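Local structure of esterase A (Caulobacter crescentus, 5GKV) at residues A77-V85 with G339-A348; I198-L206 with T269-M277. The protein is probably a serine hydrolase of the beta-lactamase and penicillin-binding-protein superfamily, cleaving esters as its name, esterase A, suggests. All blocks are in the same frame, centred on the assembly; numbering follows the deposited sequence. Where two conformers were deposited one is given.

Contact 1 (A77-V85 with G339-A348); sequences ALFSTTKAV and GHSGWGGSCA
Ser80 meets Ser341 and Gly342, and Lys83 meets His340, setting the Ser-x-x-Lys motif of the serine beta-lactamase fold (Ser80 to Lys83) against the end of strand 338-341; by family, Ser80 is probably the nucleophile. In the conformer described, Ser80 OG donates to Ser341 O at 2.8 Å; a second conformer makes this bond doubtful as a constant feature. Ser341 O also accepts His340 ND1 at 3.0 Å, almost in the ring plane, which helps to hold the imidazole's rotation. The aliphatic start of Lys83 covers the ring face, CB 3.8 Å from the His340 centroid in a CH-pi contact, while Lys83 NZ goes on to Tyr169, Pro171 and Ser263. Thr81 serves two neighbours: OG1, anti to the carbonyl carbon (chi1 -62°), joins Ser346 OG at 2.7 Å, either being a possible donor, and CG2, anti to the backbone N, meets Ala348 CB at 4.0 Å. Gly342 fits because a CB there would strike Leu78 O and Thr81 OG1. Beyond it, Trp343 turns an edge to the face of Phe79, planes at 63°, and Phe79 CB rests 3.8 Å from Trp343 CB.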
ATOM      1  N   ALA A  77      -3.975   3.282 -10.382  1.00 14.39           N
ATOM      2  CA  ALA A  77      -4.384   3.304  -8.979  1.00 16.33           C
ATOM      3  C   ALA A  77      -3.803   2.111  -8.217  1.00 13.75           C
ATOM      4  O   ALA A  77      -3.906   0.970  -8.658  1.00 15.41           O
ATOM      5  CB  ALA A  77      -5.912   3.296  -8.888  1.00 17.10           C
ATOM      6  N   LEU A  78      -3.220   2.380  -7.044  1.00 13.63           N
ATOM      7  CA  LEU A  78      -2.528   1.362  -6.262  1.00 15.32           C
ATOM      8  C   LEU A  78      -3.399   0.728  -5.186  1.00 14.21           C
ATOM      9  O   LEU A  78      -3.026  -0.319  -4.647  1.00 14.44           O
ATOM     10  CB  LEU A  78      -1.284   1.966  -5.584  1.00 15.61           C
ATOM     11  CG  LEU A  78      -0.253   2.616  -6.506  1.00 15.52           C
ATOM     12  CD1 LEU A  78       0.903   3.251  -5.669  1.00 12.52           C
ATOM     13  CD2 LEU A  78       0.287   1.607  -7.555  1.00 12.71           C
ATOM     14  N   PHE A  79      -4.536   1.339  -4.864  1.00 15.88           N
ATOM     15  CA  PHE A  79      -5.399   0.948  -3.747  1.00 16.48           C
ATOM     16  C   PHE A  79      -4.512   0.744  -2.518  1.00 16.34           C
ATOM     17  O   PHE A  79      -3.650   1.596  -2.262  1.00 16.87           O
ATOM     18  CB  PHE A  79      -6.264  -0.239  -4.167  1.00 18.58           C
ATOM     19  CG  PHE A  79      -7.201   0.114  -5.280  1.00 19.98           C
ATOM     20  CD1 PHE A  79      -8.343   0.860  -5.015  1.00 21.73           C
ATOM     21  CD2 PHE A  79      -6.907  -0.218  -6.591  1.00 20.68           C
ATOM     22  CE1 PHE A  79      -9.192   1.241  -6.044  1.00 25.69           C
ATOM     23  CE2 PHE A  79      -7.752   0.152  -7.620  1.00 20.64           C
ATOM     24  CZ  PHE A  79      -8.890   0.881  -7.349  1.00 21.86           C
ATOM     25  N   SER A  80      -4.663  -0.350  -1.770  1.00 15.87           N
ATOM     26  CA  SER A  80      -4.002  -0.447  -0.474  0.52 16.92           C
ATOM     27  C   SER A  80      -2.500  -0.659  -0.581  1.00 13.36           C
ATOM     28  O   SER A  80      -1.821  -0.601   0.442  1.00 14.66           O
ATOM     29  CB  SER A  80      -4.644  -1.555   0.372  0.52 17.57           C
ATOM     30  OG  SER A  80      -4.923  -2.720  -0.388  0.52 18.09           O
ATOM     31  N   THR A  81      -1.952  -0.876  -1.785  1.00 14.02           N
ATOM     32  CA  THR A  81      -0.497  -0.826  -1.880  1.00 15.33           C
ATOM     33  C   THR A  81       0.009   0.540  -1.423  1.00 13.75           C
ATOM     34  O   THR A  81       1.106   0.652  -0.862  1.00 14.92           O
ATOM     35  CB  THR A  81      -0.036  -1.160  -3.310  1.00 14.26           C
ATOM     36  OG1 THR A  81      -0.441  -2.497  -3.612  1.00 15.42           O
ATOM     37  CG2 THR A  81       1.504  -1.075  -3.426  1.00 12.08           C
ATOM     38  N   THR A  82      -0.826   1.577  -1.560  1.00 14.05           N
ATOM     39  CA  THR A  82      -0.498   2.904  -1.030  1.00 13.11           C
ATOM     40  C   THR A  82      -0.134   2.887   0.457  1.00 15.35           C
ATOM     41  O   THR A  82       0.666   3.711   0.907  1.00 13.07           O
ATOM     42  CB  THR A  82      -1.690   3.845  -1.261  1.00 18.08           C
ATOM     43  OG1 THR A  82      -2.110   3.739  -2.633  1.00 16.20           O
ATOM     44  CG2 THR A  82      -1.333   5.287  -0.931  1.00 19.12           C
ATOM     45  N   LYS A  83      -0.697   1.955   1.236  1.00 14.90           N
ATOM     46  CA  LYS A  83      -0.432   1.928   2.675  1.00 15.11           C
ATOM     47  C   LYS A  83       1.045   1.734   3.002  1.00 16.13           C
ATOM     48  O   LYS A  83       1.504   2.172   4.067  1.00 14.90           O
ATOM     49  CB  LYS A  83      -1.259   0.817   3.343  1.00 13.09           C
ATOM     50  CG  LYS A  83      -2.767   1.046   3.241  1.00 17.69           C
ATOM     51  CD  LYS A  83      -3.526   0.150   4.213  1.00 16.28           C
ATOM     52  CE  LYS A  83      -5.005   0.529   4.274  1.00 19.52           C
ATOM     53  NZ  LYS A  83      -5.709   0.205   2.979  1.00 23.93           N
ATOM     54  N   ALA A  84       1.806   1.067   2.125  1.00 15.23           N
ATOM     55  CA  ALA A  84       3.244   0.952   2.356  1.00 15.52           C
ATOM     56  C   ALA A  84       3.913   2.317   2.287  1.00 17.39           C
ATOM     57  O   ALA A  84       4.874   2.585   3.023  1.00 14.35           O
ATOM     58  CB  ALA A  84       3.879  -0.006   1.335  1.00 16.05           C
ATOM     59  N   VAL A  85       3.414   3.196   1.406  1.00 14.53           N
ATOM     60  CA  VAL A  85       3.942   4.556   1.314  1.00 16.29           C
ATOM     61  C   VAL A  85       3.578   5.352   2.564  1.00 16.52           C
ATOM     62  O   VAL A  85       4.420   6.061   3.132  1.00 17.89           O
ATOM     63  CB  VAL A  85       3.442   5.257   0.033  1.00 14.73           C
ATOM     64  CG1 VAL A  85       4.011   6.716  -0.051  1.00 16.55           C
ATOM     65  CG2 VAL A  85       3.846   4.458  -1.214  1.00 16.58           C
ATOM     66  N   GLY A 339       6.015  -5.240   3.031  1.00 18.45           N
ATOM     67  CA  GLY A 339       5.461  -4.385   1.989  1.00 15.58           C
ATOM     68  C   GLY A 339       3.980  -4.207   2.209  1.00 18.19           C
ATOM     69  O   GLY A 339       3.505  -4.171   3.348  1.00 20.08           O
ATOM     70  N   HIS A 340       3.251  -4.081   1.107  1.00 13.92           N
ATOM     71  CA  HIS A 340       1.806  -4.062   1.213  1.00 17.29           C
ATOM     72  C   HIS A 340       1.228  -4.400  -0.149  1.00 18.88           C
ATOM     73  O   HIS A 340       1.873  -4.196  -1.186  1.00 16.37           O
ATOM     74  CB  HIS A 340       1.291  -2.709   1.727  1.00 14.05           C
ATOM     75  CG  HIS A 340       0.056  -2.815   2.573  1.00 18.00           C
ATOM     76  ND1 HIS A 340      -1.185  -3.117   2.050  1.00 16.49           N
ATOM     77  CD2 HIS A 340      -0.129  -2.648   3.906  1.00 16.59           C
ATOM     78  CE1 HIS A 340      -2.076  -3.157   3.029  1.00 16.77           C
ATOM     79  NE2 HIS A 340      -1.460  -2.871   4.165  1.00 17.45           N
ATOM     80  N   SER A 341       0.026  -4.957  -0.130  1.00 15.88           N
ATOM     81  CA  SER A 341      -0.668  -5.331  -1.346  1.00 16.35           C
ATOM     82  C   SER A 341      -1.929  -4.493  -1.494  1.00 18.81           C
ATOM     83  O   SER A 341      -2.397  -3.870  -0.538  1.00 17.71           O
ATOM     84  CB  SER A 341      -1.015  -6.827  -1.350  1.00 14.94           C
ATOM     85  OG  SER A 341       0.165  -7.592  -1.176  1.00 18.11           O
ATOM     86  N   GLY A 342      -2.481  -4.502  -2.702  1.00 16.65           N
ATOM     87  CA  GLY A 342      -3.607  -3.654  -3.027  1.00 13.92           C
ATOM     88  C   GLY A 342      -4.757  -4.452  -3.607  1.00 22.90           C
ATOM     89  O   GLY A 342      -4.576  -5.523  -4.196  1.00 21.69           O
ATOM     90  N   TRP A 343      -5.960  -3.913  -3.404  1.00 22.26           N
ATOM     91  CA  TRP A 343      -7.188  -4.436  -3.994  1.00 29.93           C
ATOM     92  C   TRP A 343      -6.999  -4.768  -5.472  1.00 23.02           C
ATOM     93  O   TRP A 343      -6.662  -3.900  -6.278  1.00 26.30           O
ATOM     94  CB  TRP A 343      -8.301  -3.391  -3.825  1.00 30.66           C
ATOM     95  CG  TRP A 343      -9.606  -3.800  -4.434  1.00 36.55           C
ATOM     96  CD1 TRP A 343     -10.062  -3.503  -5.693  1.00 36.40           C
ATOM     97  CD2 TRP A 343     -10.639  -4.562  -3.803  1.00 43.67           C
ATOM     98  NE1 TRP A 343     -11.313  -4.055  -5.888  1.00 39.62           N
ATOM     99  CE2 TRP A 343     -11.689  -4.705  -4.742  1.00 42.45           C
ATOM    100  CE3 TRP A 343     -10.783  -5.135  -2.536  1.00 38.45           C
ATOM    101  CZ2 TRP A 343     -12.859  -5.399  -4.452  1.00 45.31           C
ATOM    102  CZ3 TRP A 343     -11.949  -5.822  -2.250  1.00 43.65           C
ATOM    103  CH2 TRP A 343     -12.971  -5.951  -3.205  1.00 46.85           C
ATOM    104  N   GLY A 344      -7.220  -6.023  -5.833  1.00 22.83           N
ATOM    105  CA  GLY A 344      -7.139  -6.431  -7.216  1.00 22.43           C
ATOM    106  C   GLY A 344      -5.818  -7.056  -7.621  1.00 22.40           C
ATOM    107  O   GLY A 344      -5.765  -7.737  -8.655  1.00 17.43           O
ATOM    108  N   GLY A 345      -4.752  -6.849  -6.847  1.00 16.91           N
ATOM    109  CA  GLY A 345      -3.564  -7.655  -7.060  1.00 15.37           C
ATOM    110  C   GLY A 345      -2.223  -6.944  -7.063  1.00 15.29           C
ATOM    111  O   GLY A 345      -1.198  -7.624  -7.091  1.00 15.73           O
ATOM    112  N   SER A 346      -2.196  -5.607  -7.026  1.00 14.76           N
ATOM    113  CA  SER A 346      -0.913  -4.907  -6.992  1.00 13.90           C
ATOM    114  C   SER A 346      -0.174  -5.166  -5.675  1.00 14.41           C
ATOM    115  O   SER A 346      -0.761  -5.556  -4.660  1.00 13.76           O
ATOM    116  CB  SER A 346      -1.111  -3.398  -7.194  1.00 13.65           C
ATOM    117  OG  SER A 346      -1.672  -2.765  -6.038  1.00 13.69           O
ATOM    118  N   CYS A 347       1.139  -4.933  -5.690  1.00 16.13           N
ATOM    119  CA  CYS A 347       1.901  -5.046  -4.451  1.00 14.90           C
ATOM    120  C   CYS A 347       3.245  -4.358  -4.626  1.00 16.14           C
ATOM    121  O   CYS A 347       3.706  -4.121  -5.747  1.00 13.60           O
ATOM    122  CB  CYS A 347       2.114  -6.512  -4.040  1.00 11.17           C
ATOM    123  SG  CYS A 347       3.336  -7.384  -5.087  1.00 16.98           S
ATOM    124  N   ALA A 348       3.878  -4.063  -3.491  1.00 15.17           N
ATOM    125  CA  ALA A 348       5.261  -3.609  -3.474  1.00 17.15           C
ATOM    126  C   ALA A 348       5.905  -4.137  -2.201  1.00 16.20           C
ATOM    127  O   ALA A 348       5.261  -4.165  -1.146  1.00 15.42           O
ATOM    128  CB  ALA A 348       5.359  -2.084  -3.545  1.00 12.15           C
TER

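Contact 2 (I198-L206 with T269-M277); sequences ICEPLGLDL and TAPALARLM
The Schellman-capped end of helix 190-202 meets the first turns of helix 270-281, with Arg275 reaching across to the carbonyls of Leu202 and Gly203. The chain runs out from CB and bends at chi3 (56°), which turns the edge of the guanidinium to both carbonyls. Arg275 NH2 donates to Leu202 O at 3.0 Å, in the carbonyl plane, and Arg275 NH1 to Gly203 O at 3.3 Å, this time from above the carbonyl plane. A long side chain with several N-H groups suits the end of a helix, where carbonyls such as that of Leu202 have no further turn to donate to them. NH2 also forms a salt bridge with Asp287. Leu204 CD2 lies over one face of the same guanidinium, offset toward its rim, 3.2 Å from Arg275 NH1. Gly203 takes the positive phi that the Schellman motif needs.

In the beta-lactamase fold helix 270-281 packs on the antiparallel sheet, here strands 42-49 and 356-362; Ala272, Arg275 and Leu276 turn toward 198-206, while Leu273 touches both the sheet and Leu206. Ala272 is small enough for the chain to pass close by, its CB 3.4 Å from Asp205 O. That same oxygen accepts Thr269 N at 3.2 Å. Thr269 is the N-cap: its OG1, held between backbone N and carbonyl carbon (chi1 67°), accepts a weak bond from Ala272 N. The carboxylate of Asp205 is engaged by Arg217 and Trp207. Deeper in, the branched Leu206 spreads its two methyls, CD1 onto Leu273 and CD2 onto Leu276 CD2 at 3.7 Å, while Leu276 CD1 meets Ile198 CG2 at 4.0 Å.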
ATOM      1  N   ILE A 198      10.627  13.454  -1.523  1.00 17.55           N
ATOM      2  CA  ILE A 198      11.052  12.162  -2.059  1.00 18.79           C
ATOM      3  C   ILE A 198      10.882  12.102  -3.573  1.00 19.20           C
ATOM      4  O   ILE A 198      11.859  11.891  -4.304  1.00 20.95           O
ATOM      5  CB  ILE A 198      10.292  11.007  -1.380  1.00 19.30           C
ATOM      6  CG1 ILE A 198      10.591  10.993   0.131  1.00 22.85           C
ATOM      7  CG2 ILE A 198      10.646   9.681  -2.042  1.00 18.63           C
ATOM      8  CD1 ILE A 198       9.881   9.869   0.913  1.00 21.36           C
ATOM      9  N   CYS A 199       9.652  12.296  -4.059  1.00 16.58           N
ATOM     10  CA  CYS A 199       9.376  11.987  -5.464  1.00 15.75           C
ATOM     11  C   CYS A 199       9.927  13.041  -6.415  1.00 21.54           C
ATOM     12  O   CYS A 199      10.519  12.692  -7.443  1.00 20.20           O
ATOM     13  CB  CYS A 199       7.877  11.794  -5.669  1.00 16.42           C
ATOM     14  SG  CYS A 199       7.350  10.307  -4.755  1.00 17.86           S
ATOM     15  N   GLU A 200       9.765  14.325  -6.098  1.00 21.14           N
ATOM     16  CA  GLU A 200      10.394  15.339  -6.946  1.00 25.78           C
ATOM     17  C   GLU A 200      11.915  15.238  -6.932  1.00 23.84           C
ATOM     18  O   GLU A 200      12.508  15.150  -8.018  1.00 24.04           O
ATOM     19  CB  GLU A 200       9.889  16.737  -6.565  1.00 29.61           C
ATOM     20  CG  GLU A 200       8.562  17.096  -7.239  1.00 29.21           C
ATOM     21  CD  GLU A 200       7.935  18.389  -6.716  1.00 39.22           C
ATOM     22  OE1 GLU A 200       8.542  19.056  -5.844  1.00 38.79           O
ATOM     23  OE2 GLU A 200       6.820  18.731  -7.178  1.00 32.67           O
ATOM     24  N   PRO A 201      12.606  15.210  -5.790  1.00 27.47           N
ATOM     25  CA  PRO A 201      14.079  15.151  -5.853  1.00 25.63           C
ATOM     26  C   PRO A 201      14.615  13.899  -6.506  1.00 27.17           C
ATOM     27  O   PRO A 201      15.643  13.963  -7.190  1.00 28.08           O
ATOM     28  CB  PRO A 201      14.506  15.219  -4.378  1.00 28.83           C
ATOM     29  CG  PRO A 201      13.346  15.762  -3.661  1.00 28.24           C
ATOM     30  CD  PRO A 201      12.129  15.343  -4.403  1.00 20.00           C
ATOM     31  N   LEU A 202      13.957  12.755  -6.322  1.00 23.24           N
ATOM     32  CA  LEU A 202      14.483  11.494  -6.822  1.00 24.17           C
ATOM     33  C   LEU A 202      13.868  11.068  -8.157  1.00 20.36           C
ATOM     34  O   LEU A 202      14.223  10.003  -8.669  1.00 21.85           O
ATOM     35  CB  LEU A 202      14.289  10.395  -5.762  1.00 24.55           C
ATOM     36  CG  LEU A 202      15.106  10.608  -4.473  1.00 30.14           C
ATOM     37  CD1 LEU A 202      14.835   9.535  -3.417  1.00 28.39           C
ATOM     38  CD2 LEU A 202      16.595  10.673  -4.795  1.00 30.22           C
ATOM     39  N   GLY A 203      12.974  11.877  -8.733  1.00 20.44           N
ATOM     40  CA  GLY A 203      12.309  11.550  -9.981  1.00 24.05           C
ATOM     41  C   GLY A 203      11.494  10.266  -9.940  1.00 24.90           C
ATOM     42  O   GLY A 203      11.606   9.426 -10.836  1.00 27.59           O
ATOM     43  N   LEU A 204      10.674  10.086  -8.905  1.00 19.16           N
ATOM     44  CA  LEU A 204       9.822   8.909  -8.780  1.00 21.80           C
ATOM     45  C   LEU A 204       8.434   9.233  -9.315  1.00 20.92           C
ATOM     46  O   LEU A 204       7.823  10.222  -8.902  1.00 18.35           O
ATOM     47  CB  LEU A 204       9.724   8.441  -7.324  1.00 17.39           C
ATOM     48  CG  LEU A 204      11.068   8.059  -6.684  1.00 23.17           C
ATOM     49  CD1 LEU A 204      10.906   7.727  -5.227  1.00 24.94           C
ATOM     50  CD2 LEU A 204      11.692   6.882  -7.403  1.00 28.14           C
ATOM     51  N   ASP A 205       7.931   8.386 -10.219  1.00 18.02           N
ATOM     52  CA  ASP A 205       6.597   8.587 -10.784  1.00 18.27           C
ATOM     53  C   ASP A 205       5.565   7.943  -9.854  1.00 18.19           C
ATOM     54  O   ASP A 205       4.981   6.892 -10.136  1.00 15.74           O
ATOM     55  CB  ASP A 205       6.525   8.023 -12.204  1.00 19.32           C
ATOM     56  CG  ASP A 205       5.432   8.669 -13.024  1.00 21.43           C
ATOM     57  OD1 ASP A 205       4.772   9.621 -12.525  1.00 18.35           O
ATOM     58  OD2 ASP A 205       5.248   8.255 -14.181  1.00 19.49           O
ATOM     59  N   LEU A 206       5.354   8.616  -8.721  1.00 16.02           N
ATOM     60  CA  LEU A 206       4.525   8.118  -7.631  1.00 16.42           C
ATOM     61  C   LEU A 206       3.862   9.316  -6.966  1.00 17.77           C
ATOM     62  O   LEU A 206       4.525  10.329  -6.704  1.00 19.64           O
ATOM     63  CB  LEU A 206       5.366   7.320  -6.622  1.00 15.04           C
ATOM     64  CG  LEU A 206       4.757   7.160  -5.220  1.00 16.45           C
ATOM     65  CD1 LEU A 206       3.528   6.226  -5.232  1.00 14.74           C
ATOM     66  CD2 LEU A 206       5.805   6.709  -4.193  1.00 19.92           C
ATOM     67  N   THR A 269       3.896   4.013 -11.111  1.00 13.83           N
ATOM     68  CA  THR A 269       4.389   2.935 -11.958  1.00 12.90           C
ATOM     69  C   THR A 269       5.102   1.902 -11.093  1.00 15.31           C
ATOM     70  O   THR A 269       5.501   2.175  -9.951  1.00 13.07           O
ATOM     71  CB  THR A 269       5.372   3.441 -13.014  1.00 13.13           C
ATOM     72  OG1 THR A 269       6.563   3.892 -12.353  1.00 14.59           O
ATOM     73  CG2 THR A 269       4.762   4.563 -13.857  1.00 13.61           C
ATOM     74  N   ALA A 270       5.259   0.702 -11.648  1.00 11.36           N
ATOM     75  CA  ALA A 270       5.938  -0.357 -10.901  1.00 11.98           C
ATOM     76  C   ALA A 270       7.381   0.009 -10.559  1.00 11.81           C
ATOM     77  O   ALA A 270       7.778  -0.159  -9.388  1.00 15.48           O
ATOM     78  CB  ALA A 270       5.838  -1.667 -11.685  1.00 11.54           C
ATOM     79  N   PRO A 271       8.198   0.544 -11.478  1.00 13.39           N
ATOM     80  CA  PRO A 271       9.569   0.915 -11.073  1.00 13.73           C
ATOM     81  C   PRO A 271       9.626   1.974  -9.984  1.00 15.68           C
ATOM     82  O   PRO A 271      10.553   1.964  -9.164  1.00 14.06           O
ATOM     83  CB  PRO A 271      10.199   1.426 -12.379  1.00 16.95           C
ATOM     84  CG  PRO A 271       9.370   0.862 -13.465  1.00 17.97           C
ATOM     85  CD  PRO A 271       7.982   0.776 -12.921  1.00 15.64           C
ATOM     86  N   ALA A 272       8.697   2.930  -9.982  1.00 14.98           N
ATOM     87  CA  ALA A 272       8.698   3.927  -8.915  1.00 17.66           C
ATOM     88  C   ALA A 272       8.592   3.254  -7.550  1.00 14.59           C
ATOM     89  O   ALA A 272       9.354   3.582  -6.624  1.00 14.14           O
ATOM     90  CB  ALA A 272       7.563   4.930  -9.124  1.00 14.51           C
ATOM     91  N   LEU A 273       7.690   2.271  -7.417  1.00 12.98           N
ATOM     92  CA  LEU A 273       7.547   1.570  -6.142  1.00 14.52           C
ATOM     93  C   LEU A 273       8.755   0.692  -5.853  1.00 15.42           C
ATOM     94  O   LEU A 273       9.203   0.597  -4.699  1.00 15.58           O
ATOM     95  CB  LEU A 273       6.261   0.731  -6.131  1.00 13.02           C
ATOM     96  CG  LEU A 273       4.973   1.566  -6.152  1.00 14.59           C
ATOM     97  CD1 LEU A 273       3.788   0.667  -6.491  1.00 16.33           C
ATOM     98  CD2 LEU A 273       4.764   2.272  -4.810  1.00 17.46           C
ATOM     99  N   ALA A 274       9.296   0.036  -6.878  1.00 14.00           N
ATOM    100  CA  ALA A 274      10.454  -0.825  -6.655  1.00 14.76           C
ATOM    101  C   ALA A 274      11.651  -0.014  -6.181  1.00 15.25           C
ATOM    102  O   ALA A 274      12.418  -0.470  -5.321  1.00 17.07           O
ATOM    103  CB  ALA A 274      10.794  -1.609  -7.937  1.00 15.18           C
ATOM    104  N   ARG A 275      11.825   1.198  -6.724  1.00 13.20           N
ATOM    105  CA  ARG A 275      12.918   2.056  -6.284  1.00 16.15           C
ATOM    106  C   ARG A 275      12.698   2.537  -4.853  1.00 17.38           C
ATOM    107  O   ARG A 275      13.629   2.515  -4.041  1.00 16.47           O
ATOM    108  CB  ARG A 275      13.069   3.240  -7.242  1.00 17.94           C
ATOM    109  CG  ARG A 275      13.498   2.834  -8.647  1.00 19.56           C
ATOM    110  CD  ARG A 275      13.604   4.032  -9.589  1.00 19.69           C
ATOM    111  NE  ARG A 275      14.509   5.035  -9.056  1.00 26.15           N
ATOM    112  CZ  ARG A 275      14.413   6.343  -9.297  1.00 32.56           C
ATOM    113  NH1 ARG A 275      13.438   6.812 -10.073  1.00 31.82           N
ATOM    114  NH2 ARG A 275      15.285   7.186  -8.751  1.00 34.50           N
ATOM    115  N   LEU A 276      11.470   2.952  -4.522  1.00 15.75           N
ATOM    116  CA  LEU A 276      11.194   3.440  -3.174  1.00 17.60           C
ATOM    117  C   LEU A 276      11.391   2.337  -2.141  1.00 21.34           C
ATOM    118  O   LEU A 276      12.094   2.526  -1.137  1.00 18.36           O
ATOM    119  CB  LEU A 276       9.776   4.025  -3.097  1.00 13.79           C
ATOM    120  CG  LEU A 276       9.385   4.608  -1.727  1.00 18.06           C
ATOM    121  CD1 LEU A 276      10.279   5.783  -1.365  1.00 23.88           C
ATOM    122  CD2 LEU A 276       7.936   5.034  -1.720  1.00 23.34           C
ATOM    123  N   MET A 277      10.774   1.165  -2.366  1.00 16.15           N
ATOM    124  CA  MET A 277      11.000   0.047  -1.462  1.00 17.18           C
ATOM    125  C   MET A 277      12.449  -0.418  -1.513  1.00 17.15           C
ATOM    126  O   MET A 277      12.963  -0.937  -0.514  1.00 17.71           O
ATOM    127  CB  MET A 277      10.062  -1.121  -1.794  1.00 13.87           C
ATOM    128  CG  MET A 277       8.581  -0.804  -1.674  1.00 16.56           C
ATOM    129  SD  MET A 277       8.074  -0.149  -0.065  1.00 16.94           S
ATOM    130  CE  MET A 277       8.055  -1.689   0.866  1.00 16.25           C
TER

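How the contacts relate
Contact 1 lies at the heart of the chain, its centre about 3 Å from the chain's centre, and contact 2 is also largely buried, though its Arg275 and Gly203 side reaches toward the surface; the two centres are about 14 Å apart. They share a hydrophobic seam: Leu78 CD2 packs on Leu273 CD1 at 3.8 Å, and Ala348 CB packs on Leu273 CB and Met277 CG. Helix 270-281 packs against both the strand end at Ala348 and the loop at Leu78. Chemistry follows place. Contact 1 joins hydroxyls, an imidazole and backbone carbonyls around the probable active site, whereas contact 2 combines aliphatic packing with an arginine serving a helix end.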